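Beta-glucuronidase (uncultured Clostridium sp., PDB 6U7J) hydrolyses beta-D-glucuronides as a gut-microbial glycosyl hydrolase of family 2, and probably releases estrogens from their glucuronide conjugates. Local coordinates at residues Arg116-Phe121 with Glu148-Pro153. Residues are numbered along the deposited sequence; the frame is centred on the assembly and turned at random.
Sequences RHKGGF and EWDCLP
Lys118 reaches from the end of strand 112-118 to the type I beta turn Glu148-Cys151, a worked example of a lysine at a strand end joining the strand to a loop of the same domain, the beta-sandwich sugar-binding domain of a family 2 glycosyl hydrolase. Its CB points toward the turn, and CG lies anti to the backbone N (chi1 174°); CD continues the extended chain across the gap. CE then lies 3.3 Å from Asp150 O and 4.1 Å from Cys151 SG, and NZ donates to Asp150 O at 2.7 Å. NZ approaches from above the carbonyl plane, 44° out of it, at a C=O...N angle of 136°, so it is not on a lone pair. Asp150 curls its carboxylate back toward the same nitrogen, making a long salt bridge of 4.0 Å from OD2 to NZ, so charge attraction probably supplements the bond to the carbonyl. The turn is itself tied by Cys151 N to Glu148 O, while Glu148 N donates to Cys151 SG at 3.3 Å. Helix 386-403, from the TIM-barrel domain, touches both segments, with Tyr391 giving Lys118 a cation-pi partner and also touching Leu152. Farther along, a water accepts from Gly120 N and donates to Leu152 O. Beyond it, Pro153 places CD at the edge of the Phe121 ring, 4.1 Å from CE2.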
ATOM      1  N   ARG B 116      21.375  22.015  35.148  1.00 44.60           N
ATOM      2  CA  ARG B 116      21.700  21.781  33.751  1.00 39.23           C
ATOM      3  C   ARG B 116      21.969  20.300  33.570  1.00 43.33           C
ATOM      4  O   ARG B 116      22.369  19.605  34.507  1.00 42.44           O
ATOM      5  CB  ARG B 116      22.940  22.539  33.310  1.00 37.05           C
ATOM      6  CG  ARG B 116      22.744  23.988  33.091  1.00 39.91           C
ATOM      7  CD  ARG B 116      24.094  24.643  32.995  1.00 40.87           C
ATOM      8  NE  ARG B 116      23.982  26.072  32.778  1.00 37.44           N
ATOM      9  CZ  ARG B 116      24.488  26.696  31.726  1.00 46.29           C
ATOM     10  NH1 ARG B 116      25.144  26.010  30.797  1.00 44.57           N
ATOM     11  NH2 ARG B 116      24.335  28.008  31.609  1.00 47.39           N
ATOM     12  N   HIS B 117      21.769  19.818  32.348  1.00 35.14           N
ATOM     13  CA  HIS B 117      22.125  18.440  32.064  1.00 38.42           C
ATOM     14  C   HIS B 117      22.549  18.320  30.606  1.00 33.94           C
ATOM     15  O   HIS B 117      22.057  19.042  29.736  1.00 35.49           O
ATOM     16  CB  HIS B 117      20.967  17.494  32.396  1.00 34.04           C
ATOM     17  CG  HIS B 117      21.337  16.046  32.335  1.00 37.12           C
ATOM     18  ND1 HIS B 117      21.104  15.266  31.214  1.00 30.34           N
ATOM     19  CD2 HIS B 117      21.933  15.235  33.248  1.00 32.17           C
ATOM     20  CE1 HIS B 117      21.539  14.038  31.444  1.00 34.34           C
ATOM     21  NE2 HIS B 117      22.046  13.991  32.668  1.00 38.48           N
ATOM     22  N   LYS B 118      23.493  17.412  30.366  1.00 32.62           N
ATOM     23  CA  LYS B 118      23.974  17.059  29.037  1.00 36.32           C
ATOM     24  C   LYS B 118      23.766  15.562  28.850  1.00 36.07           C
ATOM     25  O   LYS B 118      24.197  14.758  29.685  1.00 36.92           O
ATOM     26  CB  LYS B 118      25.449  17.437  28.872  1.00 36.20           C
ATOM     27  CG  LYS B 118      26.090  16.984  27.563  1.00 35.16           C
ATOM     28  CD  LYS B 118      27.612  17.218  27.604  1.00 35.26           C
ATOM     29  CE  LYS B 118      28.305  16.650  26.371  1.00 38.87           C
ATOM     30  NZ  LYS B 118      29.783  16.638  26.513  1.00 38.71           N
ATOM     31  N   GLY B 119      23.080  15.190  27.776  1.00 33.67           N
ATOM     32  CA  GLY B 119      22.844  13.771  27.585  1.00 28.05           C
ATOM     33  C   GLY B 119      21.352  13.522  27.534  1.00 33.81           C
ATOM     34  O   GLY B 119      20.606  13.877  28.450  1.00 27.64           O
ATOM     35  N   GLY B 120      20.911  12.886  26.436  1.00 30.47           N
ATOM     36  CA  GLY B 120      19.501  12.796  26.132  1.00 29.69           C
ATOM     37  C   GLY B 120      18.747  11.571  26.605  1.00 32.11           C
ATOM     38  O   GLY B 120      17.544  11.469  26.336  1.00 31.53           O
ATOM     39  N   PHE B 121      19.389  10.628  27.302  1.00 31.20           N
ATOM     40  CA  PHE B 121      18.713   9.358  27.548  1.00 28.80           C
ATOM     41  C   PHE B 121      18.886   8.828  28.971  1.00 31.58           C
ATOM     42  O   PHE B 121      18.671   7.631  29.197  1.00 28.68           O
ATOM     43  CB  PHE B 121      19.197   8.323  26.534  1.00 29.08           C
ATOM     44  CG  PHE B 121      18.973   8.755  25.122  1.00 31.28           C
ATOM     45  CD1 PHE B 121      17.731   8.612  24.539  1.00 27.90           C
ATOM     46  CD2 PHE B 121      19.975   9.381  24.413  1.00 31.24           C
ATOM     47  CE1 PHE B 121      17.495   9.046  23.250  1.00 33.03           C
ATOM     48  CE2 PHE B 121      19.751   9.821  23.116  1.00 36.89           C
ATOM     49  CZ  PHE B 121      18.508   9.655  22.536  1.00 32.54           C
ATOM     50  N   GLU B 148      27.620  17.471  19.214  1.00 36.55           N
ATOM     51  CA  GLU B 148      28.998  17.788  18.872  1.00 38.90           C
ATOM     52  C   GLU B 148      29.860  16.547  19.069  1.00 36.92           C
ATOM     53  O   GLU B 148      29.370  15.482  19.447  1.00 36.33           O
ATOM     54  CB  GLU B 148      29.523  18.956  19.716  1.00 41.09           C
ATOM     55  CG  GLU B 148      28.837  20.276  19.441  1.00 44.41           C
ATOM     56  CD  GLU B 148      29.370  20.979  18.209  1.00 49.78           C
ATOM     57  OE1 GLU B 148      29.869  20.298  17.279  1.00 52.35           O
ATOM     58  OE2 GLU B 148      29.294  22.230  18.175  1.00 60.27           O
ATOM     59  N   TRP B 149      31.164  16.705  18.812  1.00 38.10           N
ATOM     60  CA  TRP B 149      32.094  15.581  18.863  1.00 37.95           C
ATOM     61  C   TRP B 149      32.271  15.020  20.262  1.00 34.90           C
ATOM     62  O   TRP B 149      32.768  13.899  20.392  1.00 35.77           O
ATOM     63  CB  TRP B 149      33.452  15.993  18.307  1.00 38.39           C
ATOM     64  CG  TRP B 149      33.440  16.202  16.822  1.00 40.60           C
ATOM     65  CD1 TRP B 149      33.564  17.385  16.157  1.00 39.45           C
ATOM     66  CD2 TRP B 149      33.292  15.190  15.818  1.00 37.85           C
ATOM     67  NE1 TRP B 149      33.506  17.174  14.800  1.00 42.11           N
ATOM     68  CE2 TRP B 149      33.338  15.835  14.566  1.00 40.68           C
ATOM     69  CE3 TRP B 149      33.132  13.802  15.858  1.00 41.67           C
ATOM     70  CZ2 TRP B 149      33.225  15.139  13.358  1.00 41.76           C
ATOM     71  CZ3 TRP B 149      33.019  13.109  14.661  1.00 45.90           C
ATOM     72  CH2 TRP B 149      33.068  13.783  13.425  1.00 46.67           C
ATOM     73  N   ASP B 150      31.878  15.758  21.305  1.00 31.74           N
ATOM     74  CA  ASP B 150      31.961  15.266  22.677  1.00 33.57           C
ATOM     75  C   ASP B 150      30.589  15.026  23.287  1.00 36.56           C
ATOM     76  O   ASP B 150      30.461  14.939  24.512  1.00 37.32           O
ATOM     77  CB  ASP B 150      32.784  16.204  23.562  1.00 38.24           C
ATOM     78  CG  ASP B 150      32.194  17.605  23.656  1.00 45.02           C
ATOM     79  OD1 ASP B 150      31.245  17.919  22.911  1.00 44.27           O
ATOM     80  OD2 ASP B 150      32.693  18.402  24.480  1.00 54.87           O
ATOM     81  N   CYS B 151      29.560  14.917  22.452  1.00 38.73           N
ATOM     82  CA  CYS B 151      28.255  14.436  22.873  1.00 33.26           C
ATOM     83  C   CYS B 151      28.150  12.957  22.536  1.00 33.60           C
ATOM     84  O   CYS B 151      28.937  12.419  21.756  1.00 32.89           O
ATOM     85  CB  CYS B 151      27.137  15.216  22.174  1.00 36.33           C
ATOM     86  SG  CYS B 151      27.183  17.003  22.491  1.00 34.30           S
ATOM     87  N   LEU B 152      27.143  12.314  23.111  1.00 33.76           N
ATOM     88  CA  LEU B 152      26.788  10.937  22.784  1.00 35.58           C
ATOM     89  C   LEU B 152      25.280  10.887  22.574  1.00 33.75           C
ATOM     90  O   LEU B 152      24.516  11.115  23.532  1.00 30.19           O
ATOM     91  CB  LEU B 152      27.222   9.969  23.883  1.00 31.50           C
ATOM     92  CG  LEU B 152      28.706   9.900  24.241  1.00 33.01           C
ATOM     93  CD1 LEU B 152      28.882   8.850  25.305  1.00 34.36           C
ATOM     94  CD2 LEU B 152      29.578   9.556  23.032  1.00 32.97           C
ATOM     95  N   PRO B 153      24.790  10.586  21.364  1.00 36.26           N
ATOM     96  CA  PRO B 153      25.523  10.270  20.138  1.00 30.89           C
ATOM     97  C   PRO B 153      26.395  11.405  19.629  1.00 32.96           C
ATOM     98  O   PRO B 153      26.194  12.562  19.959  1.00 33.04           O
ATOM     99  CB  PRO B 153      24.400   9.971  19.126  1.00 32.09           C
ATOM    100  CG  PRO B 153      23.222   9.597  19.954  1.00 33.36           C
ATOM    101  CD  PRO B 153      23.333  10.465  21.184  1.00 31.84           C
TER
HETATM  102  O   HOH W   1      22.441  12.959  24.158  1.00 34.28           O